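Long-range contacts in arabinofuranosidase (Bifidobacterium longum, PDB 2Y2W), which hydrolyses terminal non-reducing alpha-L-arabinofuranosyl units of arabinan and arabinoxylan, as a family 51 glycoside hydrolase: residues Pro61-His70 and Gly104-Phe115; Met147-Trp155 and Asn199-Ile207. All blocks are in the same frame, centred on the assembly; numbering follows the deposited sequence.

Interaction 1 of 2, residues Pro61-His70 and Gly104-Phe115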
loop_
_atom_site.group_PDB
_atom_site.type_symbol
_atom_site.label_atom_id
_atom_site.label_comp_id
_atom_site.label_asym_id
_atom_site.label_seq_id
_atom_site.Cartn_x
_atom_site.Cartn_y
_atom_site.Cartn_z
ATOM N N PRO D 61 -20.466 3.131 -31.168
ATOM C CA PRO D 61 -21.618 3.526 -30.356
ATOM C C PRO D 61 -21.255 4.091 -28.978
ATOM O O PRO D 61 -22.061 4.808 -28.385
ATOM C CB PRO D 61 -22.397 2.217 -30.200
ATOM C CG PRO D 61 -22.028 1.426 -31.395
ATOM C CD PRO D 61 -20.589 1.742 -31.648
ATOM N N ARG D 62 -20.056 3.774 -28.485
ATOM C CA ARG D 62 -19.603 4.231 -27.167
ATOM C C ARG D 62 -19.183 5.698 -27.147
ATOM O O ARG D 62 -18.987 6.281 -26.076
ATOM C CB ARG D 62 -18.454 3.363 -26.649
ATOM C CG ARG D 62 -18.881 2.017 -26.099
ATOM C CD ARG D 62 -17.867 1.522 -25.091
ATOM N NE ARG D 62 -18.123 0.145 -24.683
ATOM C CZ ARG D 62 -17.340 -0.887 -24.980
ATOM N NH1 ARG D 62 -16.228 -0.713 -25.690
ATOM N NH2 ARG D 62 -17.667 -2.098 -24.557
ATOM N N LEU D 63 -19.047 6.287 -28.333
ATOM C CA LEU D 63 -18.725 7.703 -28.464
ATOM C C LEU D 63 -19.839 8.591 -27.903
ATOM O O LEU D 63 -19.597 9.744 -27.534
ATOM C CB LEU D 63 -18.450 8.053 -29.929
ATOM C CG LEU D 63 -17.501 9.221 -30.207
ATOM C CD1 LEU D 63 -16.073 8.853 -29.842
ATOM C CD2 LEU D 63 -17.578 9.636 -31.664
ATOM N N PHE D 64 -21.051 8.046 -27.838
ATOM C CA PHE D 64 -22.200 8.774 -27.310
ATOM C C PHE D 64 -22.556 8.333 -25.892
ATOM O O PHE D 64 -23.728 8.208 -25.537
ATOM C CB PHE D 64 -23.395 8.653 -28.260
ATOM C CG PHE D 64 -23.069 9.017 -29.684
ATOM C CD1 PHE D 64 -22.780 10.335 -30.033
ATOM C CD2 PHE D 64 -23.034 8.040 -30.671
ATOM C CE1 PHE D 64 -22.468 10.673 -31.341
ATOM C CE2 PHE D 64 -22.723 8.368 -31.985
ATOM C CZ PHE D 64 -22.438 9.687 -32.321
ATOM N N GLY D 65 -21.527 8.105 -25.082
ATOM C CA GLY D 65 -21.715 7.746 -23.686
ATOM C C GLY D 65 -21.781 8.957 -22.776
ATOM O O GLY D 65 -21.405 10.063 -23.170
ATOM N N SER D 66 -22.272 8.742 -21.558
ATOM C CA SER D 66 -22.298 9.783 -20.535
ATOM C C SER D 66 -21.687 9.277 -19.230
ATOM O O SER D 66 -20.986 8.265 -19.218
ATOM C CB SER D 66 -23.720 10.309 -20.312
ATOM O OG SER D 66 -23.714 11.455 -19.476
ATOM N N PHE D 67 -21.969 9.981 -18.136
ATOM C CA PHE D 67 -21.253 9.805 -16.885
ATOM C C PHE D 67 -22.127 10.261 -15.720
ATOM O O PHE D 67 -22.549 11.413 -15.662
ATOM C CB PHE D 67 -19.928 10.589 -16.963
ATOM C CG PHE D 67 -19.114 10.610 -15.685
ATOM C CD1 PHE D 67 -19.103 9.533 -14.806
ATOM C CD2 PHE D 67 -18.311 11.709 -15.397
ATOM C CE1 PHE D 67 -18.335 9.565 -13.647
ATOM C CE2 PHE D 67 -17.539 11.749 -14.242
ATOM C CZ PHE D 67 -17.553 10.674 -13.368
ATOM N N VAL D 68 -22.413 9.333 -14.813
ATOM C CA VAL D 68 -23.164 9.622 -13.598
ATOM C C VAL D 68 -22.258 9.441 -12.378
ATOM O O VAL D 68 -21.758 8.343 -12.111
ATOM C CB VAL D 68 -24.442 8.744 -13.484
ATOM C CG1 VAL D 68 -25.063 8.857 -12.105
ATOM C CG2 VAL D 68 -25.458 9.144 -14.535
ATOM N N GLU D 69 -22.040 10.538 -11.658
ATOM C CA GLU D 69 -21.237 10.527 -10.445
ATOM C C GLU D 69 -22.118 10.855 -9.246
ATOM O O GLU D 69 -23.091 11.610 -9.368
ATOM C CB GLU D 69 -20.087 11.538 -10.552
ATOM C CG GLU D 69 -19.062 11.467 -9.409
ATOM C CD GLU D 69 -17.921 12.470 -9.543
ATOM O OE1 GLU D 69 -17.775 13.095 -10.617
ATOM O OE2 GLU D 69 -17.155 12.627 -8.566
ATOM N N HIS D 70 -21.783 10.279 -8.095
ATOM C CA HIS D 70 -22.385 10.691 -6.835
ATOM C C HIS D 70 -21.858 12.080 -6.480
ATOM O O HIS D 70 -21.062 12.253 -5.554
ATOM C CB HIS D 70 -22.074 9.690 -5.728
ATOM C CG HIS D 70 -22.856 8.417 -5.820
ATOM N ND1 HIS D 70 -23.687 7.982 -4.809
ATOM C CD2 HIS D 70 -22.932 7.482 -6.797
ATOM C CE1 HIS D 70 -24.241 6.836 -5.161
ATOM N NE2 HIS D 70 -23.800 6.511 -6.362
ATOM N N GLY D 104 -29.941 9.727 -26.491
ATOM C CA GLY D 104 -29.212 8.705 -27.242
ATOM C C GLY D 104 -27.916 8.262 -26.587
ATOM O O GLY D 104 -26.957 7.913 -27.274
ATOM N N VAL D 105 -27.889 8.281 -25.256
ATOM C CA VAL D 105 -26.751 7.778 -24.487
ATOM C C VAL D 105 -26.745 6.247 -24.542
ATOM O O VAL D 105 -27.779 5.608 -24.346
ATOM C CB VAL D 105 -26.795 8.263 -23.010
ATOM C CG1 VAL D 105 -25.550 7.813 -22.249
ATOM C CG2 VAL D 105 -26.937 9.784 -22.942
ATOM N N THR D 106 -25.574 5.673 -24.813
ATOM C CA THR D 106 -25.426 4.226 -24.983
ATOM C C THR D 106 -24.704 3.562 -23.814
ATOM O O THR D 106 -24.914 2.381 -23.535
ATOM C CB THR D 106 -24.631 3.901 -26.254
ATOM O OG1 THR D 106 -23.372 4.584 -26.206
ATOM C CG2 THR D 106 -25.397 4.324 -27.505
ATOM N N CYS D 107 -23.838 4.323 -23.153
ATOM C CA CYS D 107 -22.970 3.802 -22.102
ATOM C C CYS D 107 -22.742 4.884 -21.060
ATOM O O CYS D 107 -22.401 6.011 -21.398
ATOM C CB CYS D 107 -21.634 3.352 -22.699
ATOM S SG CYS D 107 -20.431 2.740 -21.501
ATOM N N VAL D 108 -22.935 4.536 -19.791
ATOM C CA VAL D 108 -22.844 5.509 -18.706
ATOM C C VAL D 108 -21.762 5.124 -17.701
ATOM O O VAL D 108 -21.720 3.988 -17.219
ATOM C CB VAL D 108 -24.201 5.688 -17.972
ATOM C CG1 VAL D 108 -24.118 6.824 -16.960
ATOM C CG2 VAL D 108 -25.325 5.950 -18.961
ATOM N N ARG D 109 -20.893 6.082 -17.393
ATOM C CA ARG D 109 -19.798 5.882 -16.452
ATOM C C ARG D 109 -20.279 6.104 -15.016
ATOM O O ARG D 109 -20.998 7.067 -14.731
ATOM C CB ARG D 109 -18.633 6.810 -16.803
ATOM C CG ARG D 109 -17.360 6.574 -16.014
ATOM C CD ARG D 109 -16.182 7.218 -16.715
ATOM N NE ARG D 109 -14.962 7.145 -15.917
ATOM C CZ ARG D 109 -14.422 8.176 -15.277
ATOM N NH1 ARG D 109 -14.989 9.376 -15.338
ATOM N NH2 ARG D 109 -13.309 8.008 -14.576
ATOM N N TYR D 110 -19.876 5.199 -14.124
ATOM C CA TYR D 110 -20.383 5.142 -12.754
ATOM C C TYR D 110 -19.338 4.481 -11.853
ATOM O O TYR D 110 -18.631 3.578 -12.304
ATOM C CB TYR D 110 -21.687 4.337 -12.732
ATOM C CG TYR D 110 -22.373 4.248 -11.383
ATOM C CD1 TYR D 110 -23.172 5.291 -10.912
ATOM C CD2 TYR D 110 -22.230 3.118 -10.584
ATOM C CE1 TYR D 110 -23.798 5.213 -9.677
ATOM C CE2 TYR D 110 -22.854 3.029 -9.348
ATOM C CZ TYR D 110 -23.637 4.079 -8.900
ATOM O OH TYR D 110 -24.258 3.994 -7.674
ATOM N N PRO D 111 -19.221 4.928 -10.581
ATOM C CA PRO D 111 -19.910 6.049 -9.939
ATOM C C PRO D 111 -19.062 7.323 -9.835
ATOM O O PRO D 111 -19.446 8.254 -9.127
ATOM C CB PRO D 111 -20.199 5.503 -8.542
ATOM C CG PRO D 111 -19.047 4.577 -8.260
ATOM C CD PRO D 111 -18.445 4.156 -9.592
ATOM N N GLY D 112 -17.925 7.358 -10.529
ATOM C CA GLY D 112 -16.998 8.485 -10.440
ATOM C C GLY D 112 -15.801 8.367 -11.370
ATOM O O GLY D 112 -15.599 7.329 -11.990
ATOM N N GLY D 113 -14.999 9.426 -11.476
ATOM C CA GLY D 113 -15.220 10.676 -10.749
ATOM C C GLY D 113 -14.512 10.708 -9.412
ATOM O O GLY D 113 -14.264 9.661 -8.812
ATOM N N ASN D 114 -14.195 11.914 -8.947
ATOM C CA ASN D 114 -13.512 12.120 -7.668
ATOM C C ASN D 114 -14.134 11.354 -6.503
ATOM O O ASN D 114 -13.429 10.928 -5.583
ATOM C CB ASN D 114 -13.458 13.610 -7.328
ATOM C CG ASN D 114 -12.715 14.419 -8.366
ATOM O OD1 ASN D 114 -12.103 13.868 -9.280
ATOM N ND2 ASN D 114 -12.762 15.739 -8.228
ATOM N N PHE D 115 -15.453 11.185 -6.562
ATOM C CA PHE D 115 -16.223 10.459 -5.555
ATOM C C PHE D 115 -15.649 9.074 -5.254
ATOM O O PHE D 115 -15.530 8.696 -4.093
ATOM C CB PHE D 115 -17.696 10.354 -5.997
ATOM C CG PHE D 115 -18.531 9.441 -5.142
ATOM C CD1 PHE D 115 -19.015 9.867 -3.909
ATOM C CD2 PHE D 115 -18.836 8.154 -5.570
ATOM C CE1 PHE D 115 -19.793 9.020 -3.112
ATOM C CE2 PHE D 115 -19.610 7.301 -4.782
ATOM C CZ PHE D 115 -20.089 7.737 -3.551
HETATM O O HOH W 1 -19.776 6.510 -21.136
HETATM O O HOH W 2 -15.440 14.293 -10.381
#

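Interaction 2 of 2, residues Met147-Trp155 and Asn199-Ile207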
loop_
_atom_site.group_PDB
_atom_site.type_symbol
_atom_site.label_atom_id
_atom_site.label_comp_id
_atom_site.label_asym_id
_atom_site.label_seq_id
_atom_site.Cartn_x
_atom_site.Cartn_y
_atom_site.Cartn_z
ATOM N N MET D 147 -28.390 4.701 -3.406
ATOM C CA MET D 147 -27.951 4.210 -4.708
ATOM C C MET D 147 -26.573 3.550 -4.621
ATOM O O MET D 147 -25.650 4.074 -3.991
ATOM C CB MET D 147 -27.936 5.337 -5.737
ATOM C CG MET D 147 -29.304 5.671 -6.311
ATOM S SD MET D 147 -29.840 4.534 -7.608
ATOM C CE MET D 147 -28.601 4.824 -8.867
ATOM N N GLY D 148 -26.464 2.385 -5.251
ATOM C CA GLY D 148 -25.221 1.637 -5.350
ATOM C C GLY D 148 -25.234 0.845 -6.640
ATOM O O GLY D 148 -26.087 1.072 -7.501
ATOM N N ILE D 149 -24.302 -0.094 -6.772
ATOM C CA ILE D 149 -24.158 -0.862 -8.009
ATOM C C ILE D 149 -25.353 -1.785 -8.300
ATOM O O ILE D 149 -25.678 -2.019 -9.461
ATOM C CB ILE D 149 -22.786 -1.617 -8.082
ATOM C CG1 ILE D 149 -22.551 -2.217 -9.476
ATOM C CG2 ILE D 149 -22.661 -2.666 -6.979
ATOM C CD1 ILE D 149 -22.529 -1.193 -10.601
ATOM N N ASP D 150 -25.995 -2.291 -7.248
ATOM C CA ASP D 150 -27.239 -3.054 -7.378
ATOM C C ASP D 150 -28.310 -2.199 -8.057
ATOM O O ASP D 150 -28.971 -2.642 -8.998
ATOM C CB ASP D 150 -27.754 -3.497 -6.002
ATOM C CG ASP D 150 -26.969 -4.667 -5.409
ATOM O OD1 ASP D 150 -26.272 -5.388 -6.157
ATOM O OD2 ASP D 150 -27.072 -4.875 -4.177
ATOM N N ASP D 151 -28.456 -0.966 -7.574
ATOM C CA ASP D 151 -29.510 -0.061 -8.023
ATOM C C ASP D 151 -29.198 0.554 -9.382
ATOM O O ASP D 151 -30.081 0.639 -10.242
ATOM C CB ASP D 151 -29.754 1.034 -6.980
ATOM C CG ASP D 151 -30.209 0.477 -5.640
ATOM O OD1 ASP D 151 -31.308 -0.116 -5.573
ATOM O OD2 ASP D 151 -29.466 0.636 -4.648
ATOM N N PHE D 152 -27.950 0.977 -9.581
ATOM C CA PHE D 152 -27.546 1.554 -10.860
ATOM C C PHE D 152 -27.599 0.527 -11.991
ATOM O O PHE D 152 -27.831 0.888 -13.149
ATOM C CB PHE D 152 -26.162 2.209 -10.789
ATOM C CG PHE D 152 -25.819 3.012 -12.014
ATOM C CD1 PHE D 152 -26.323 4.297 -12.180
ATOM C CD2 PHE D 152 -25.020 2.472 -13.015
ATOM C CE1 PHE D 152 -26.023 5.034 -13.318
ATOM C CE2 PHE D 152 -24.718 3.203 -14.156
ATOM C CZ PHE D 152 -25.217 4.485 -14.306
ATOM N N TYR D 153 -27.386 -0.744 -11.652
ATOM C CA TYR D 153 -27.592 -1.837 -12.597
ATOM C C TYR D 153 -29.047 -1.873 -13.070
ATOM O O TYR D 153 -29.315 -1.976 -14.267
ATOM C CB TYR D 153 -27.209 -3.190 -11.985
ATOM C CG TYR D 153 -27.637 -4.362 -12.839
ATOM C CD1 TYR D 153 -26.936 -4.695 -14.000
ATOM C CD2 TYR D 153 -28.759 -5.119 -12.506
ATOM C CE1 TYR D 153 -27.332 -5.763 -14.797
ATOM C CE2 TYR D 153 -29.167 -6.185 -13.298
ATOM C CZ TYR D 153 -28.447 -6.503 -14.440
ATOM O OH TYR D 153 -28.844 -7.554 -15.230
ATOM N N ARG D 154 -29.972 -1.793 -12.117
ATOM C CA ARG D 154 -31.396 -1.764 -12.419
ATOM C C ARG D 154 -31.756 -0.548 -13.269
ATOM O O ARG D 154 -32.561 -0.652 -14.197
ATOM C CB ARG D 154 -32.226 -1.802 -11.133
ATOM C CG ARG D 154 -32.327 -3.193 -10.514
ATOM C CD ARG D 154 -33.259 -3.206 -9.312
ATOM N NE ARG D 154 -32.592 -2.771 -8.084
ATOM C CZ ARG D 154 -32.087 -3.596 -7.170
ATOM N NH1 ARG D 154 -32.166 -4.912 -7.332
ATOM N NH2 ARG D 154 -31.502 -3.103 -6.087
ATOM N N TRP D 155 -31.141 0.593 -12.957
ATOM C CA TRP D 155 -31.340 1.812 -13.740
ATOM C C TRP D 155 -30.849 1.625 -15.174
ATOM O O TRP D 155 -31.531 2.012 -16.127
ATOM C CB TRP D 155 -30.642 3.010 -13.088
ATOM C CG TRP D 155 -30.962 4.314 -13.762
ATOM C CD1 TRP D 155 -31.982 5.165 -13.453
ATOM C CD2 TRP D 155 -30.268 4.902 -14.869
ATOM N NE1 TRP D 155 -31.964 6.249 -14.294
ATOM C CE2 TRP D 155 -30.923 6.115 -15.174
ATOM C CE3 TRP D 155 -29.152 4.525 -15.630
ATOM C CZ2 TRP D 155 -30.501 6.959 -16.211
ATOM C CZ3 TRP D 155 -28.735 5.361 -16.661
ATOM C CH2 TRP D 155 -29.410 6.566 -16.942
ATOM N N ASN D 199 -29.319 -10.416 -3.008
ATOM C CA ASN D 199 -29.697 -9.007 -3.113
ATOM C C ASN D 199 -30.722 -8.711 -4.213
ATOM O O ASN D 199 -31.168 -7.571 -4.356
ATOM C CB ASN D 199 -28.455 -8.124 -3.287
ATOM C CG ASN D 199 -27.581 -8.078 -2.038
ATOM O OD1 ASN D 199 -27.923 -8.635 -0.993
ATOM N ND2 ASN D 199 -26.440 -7.412 -2.149
ATOM N N GLY D 200 -31.083 -9.732 -4.990
ATOM C CA GLY D 200 -32.156 -9.615 -5.978
ATOM C C GLY D 200 -31.747 -9.700 -7.439
ATOM O O GLY D 200 -32.597 -9.618 -8.327
ATOM N N ILE D 201 -30.448 -9.859 -7.692
ATOM C CA ILE D 201 -29.930 -9.949 -9.058
ATOM C C ILE D 201 -29.230 -11.295 -9.258
ATOM O O ILE D 201 -28.097 -11.497 -8.819
ATOM C CB ILE D 201 -28.994 -8.761 -9.402
ATOM C CG1 ILE D 201 -29.718 -7.430 -9.172
ATOM C CG2 ILE D 201 -28.512 -8.851 -10.849
ATOM C CD1 ILE D 201 -28.819 -6.299 -8.742
ATOM N N GLU D 202 -29.930 -12.210 -9.923
ATOM C CA GLU D 202 -29.495 -13.595 -10.051
ATOM C C GLU D 202 -28.361 -13.757 -11.059
ATOM O O GLU D 202 -27.329 -14.359 -10.755
ATOM C CB GLU D 202 -30.687 -14.477 -10.440
ATOM C CG GLU D 202 -30.420 -15.980 -10.370
ATOM C CD GLU D 202 -31.676 -16.814 -10.578
ATOM O OE1 GLU D 202 -32.657 -16.295 -11.163
ATOM O OE2 GLU D 202 -31.679 -17.992 -10.154
ATOM N N GLU D 203 -28.566 -13.216 -12.255
ATOM C CA GLU D 203 -27.598 -13.302 -13.343
ATOM C C GLU D 203 -26.442 -12.316 -13.144
ATOM O O GLU D 203 -26.625 -11.260 -12.530
ATOM C CB GLU D 203 -28.299 -13.051 -14.690
ATOM C CG GLU D 203 -28.598 -11.576 -15.026
ATOM C CD GLU D 203 -29.712 -10.942 -14.186
ATOM O OE1 GLU D 203 -30.271 -11.605 -13.280
ATOM O OE2 GLU D 203 -30.034 -9.761 -14.444
ATOM N N PRO D 204 -25.240 -12.666 -13.647
ATOM C CA PRO D 204 -24.144 -11.698 -13.673
ATOM C C PRO D 204 -24.534 -10.438 -14.439
ATOM O O PRO D 204 -25.325 -10.503 -15.380
ATOM C CB PRO D 204 -23.036 -12.450 -14.408
ATOM C CG PRO D 204 -23.275 -13.866 -14.052
ATOM C CD PRO D 204 -24.776 -14.018 -14.010
ATOM N N MET D 205 -23.980 -9.304 -14.024
ATOM C CA MET D 205 -24.318 -8.012 -14.613
ATOM C C MET D 205 -23.658 -7.778 -15.973
ATOM O O MET D 205 -24.049 -6.864 -16.706
ATOM C CB MET D 205 -23.968 -6.881 -13.645
ATOM C CG MET D 205 -24.697 -6.964 -12.317
ATOM S SD MET D 205 -24.426 -5.489 -11.331
ATOM C CE MET D 205 -25.152 -5.971 -9.765
ATOM N N ASP D 206 -22.671 -8.612 -16.301
ATOM C CA ASP D 206 -21.916 -8.522 -17.555
ATOM C C ASP D 206 -21.379 -7.116 -17.826
ATOM O O ASP D 206 -21.671 -6.506 -18.861
ATOM C CB ASP D 206 -22.742 -9.033 -18.747
ATOM C CG ASP D 206 -23.072 -10.514 -18.646
ATOM O OD1 ASP D 206 -22.371 -11.252 -17.912
ATOM O OD2 ASP D 206 -24.038 -10.940 -19.315
ATOM N N ILE D 207 -20.598 -6.604 -16.878
ATOM C CA ILE D 207 -19.921 -5.328 -17.053
ATOM C C ILE D 207 -18.555 -5.569 -17.705
ATOM O O ILE D 207 -17.667 -6.182 -17.108
ATOM C CB ILE D 207 -19.819 -4.553 -15.719
ATOM C CG1 ILE D 207 -21.229 -4.263 -15.188
ATOM C CG2 ILE D 207 -19.017 -3.259 -15.900
ATOM C CD1 ILE D 207 -21.281 -3.640 -13.806
#

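Interaction 1 of 2, residues Pro61-His70 and Gly104-Phe115
Ser66 and Arg109 show how neighbouring parallel strands of a beta/alpha barrel satisfy each other's backbone. Ser66 N donates to Cys107 O (2.7 Å), Arg109 N to Ser66 O, and Val68 N to Arg109 O; a water donates to both Ser66 O and Cys107 O, two acceptors that lie close without bonding to each other. Earlier, the hydroxyl of Thr106 reaches Pro61 O (2.6 Å from OG1) from above the carbonyl plane. Arg109, extended beside Phe67, lays NH1 over one face of that ring, a cation-pi contact with Arg109 CZ 4.7 Å from the Phe67 ring centroid; the guanidinium is held by Asn214 and Glu340.

Beyond the strands, Glu69 OE2 accepts Phe115 N (3.0 Å) on its anti side and also Trp139 NE1, while a second water links OE1 to Asn114 N. His70 NE2 and Tyr110 OH share a nearly straight hydrogen bond of 2.9 Å, and His70 ND1 is hydrogen-bonded to Glu143. The imidazole forms an offset stack with Phe115, planes 10° apart, and His70 CB sits over the Phe115 ring, 3.3 Å from its centroid, a CH-pi contact. An alanine at Phe115 would strip away this platform and would probably leave the imidazole less firmly oriented toward Tyr110. Glu69 and Asn114 are predicted to bind arabinofuranose, consistent with a sugar pocket that orients Glu69 through a backbone N-H, an indole N-H and water.

Interaction 2 of 2, residues Met147-Trp155 and Asn199-Ile207
Tyr153 swings its ring out from the helix with CG anti to the backbone N (chi1 170°), and Met205 meets it with an extended chain whose CG lies anti to its own carbonyl carbon (chi1 -60°). These torsions lay the methionine across one face of the phenol: CG stands 3.9 Å from the ring centroid in a CH-pi contact, while SD, at 4.3 Å, approaches obliquely in a Met-aromatic contact. Along another part of the ring, Ile201 slides past in the opposite direction, its CG2 touching CE2 at 3.7 Å. Both come from the same side of the ring plane, Met205 over the CD1 half, Ile201 obliquely beside CE2.

The tyrosine hydroxyl is fixed separately. Tyr153 OH donates to Glu203 OE2 over a short 2.6 Å, meeting the carboxylate on its anti side, with the ring and carboxylate planes 57° apart. With CG between its backbone N and carbonyl carbon and the chain bent at chi2, Glu203 brings OE2 to the ring edge, so the phenol is also tethered at its polar end.

One turn earlier, Asp150 crosses Asn199 at about a right angle. The bond from Asn199 ND2 to Asp150 OD2 is weak (3.3 Å), but both side chains also hydrogen-bond to the hydroxyl of Tyr183, which ties the pair together. Ile201 CD1 rests 3.7 Å from Asp150 O, and Ile149 CD1 touches Ile207 CD1 at 4.2 Å.

The contact joins the start of helix 149-159 to the loop that leads from helix 191-198 into strand 209-212. Helix 174-185 packs alongside, touching Ile149, Met205 and Ile207, and strand 162-167 lies beneath Ile149 and Ile207. At the loop's outer side, Pro204 and Asp206 pack on His365 of a neighbouring subunit.

In the fold
The two interactions sample successive layers of one eight-stranded parallel beta/alpha barrel, the catalytic fold of this family. Interaction 1 pairs its first two strands, 65-67 and 107-110, near the centre of the chain; interaction 2 lies in the outer shell, where helix 149-159 meets the loop before the fourth strand, 209-212. Their centres are about 16 Å apart, and they follow in series along the chain. They touch directly: Phe152 stacks on Tyr110 and reaches Val108, while Met147 approaches His70. Helix 149-159 therefore packs the barrel wall on one side and the loop on the other, linking surroundings of the predicted sugar site to a surface near another subunit.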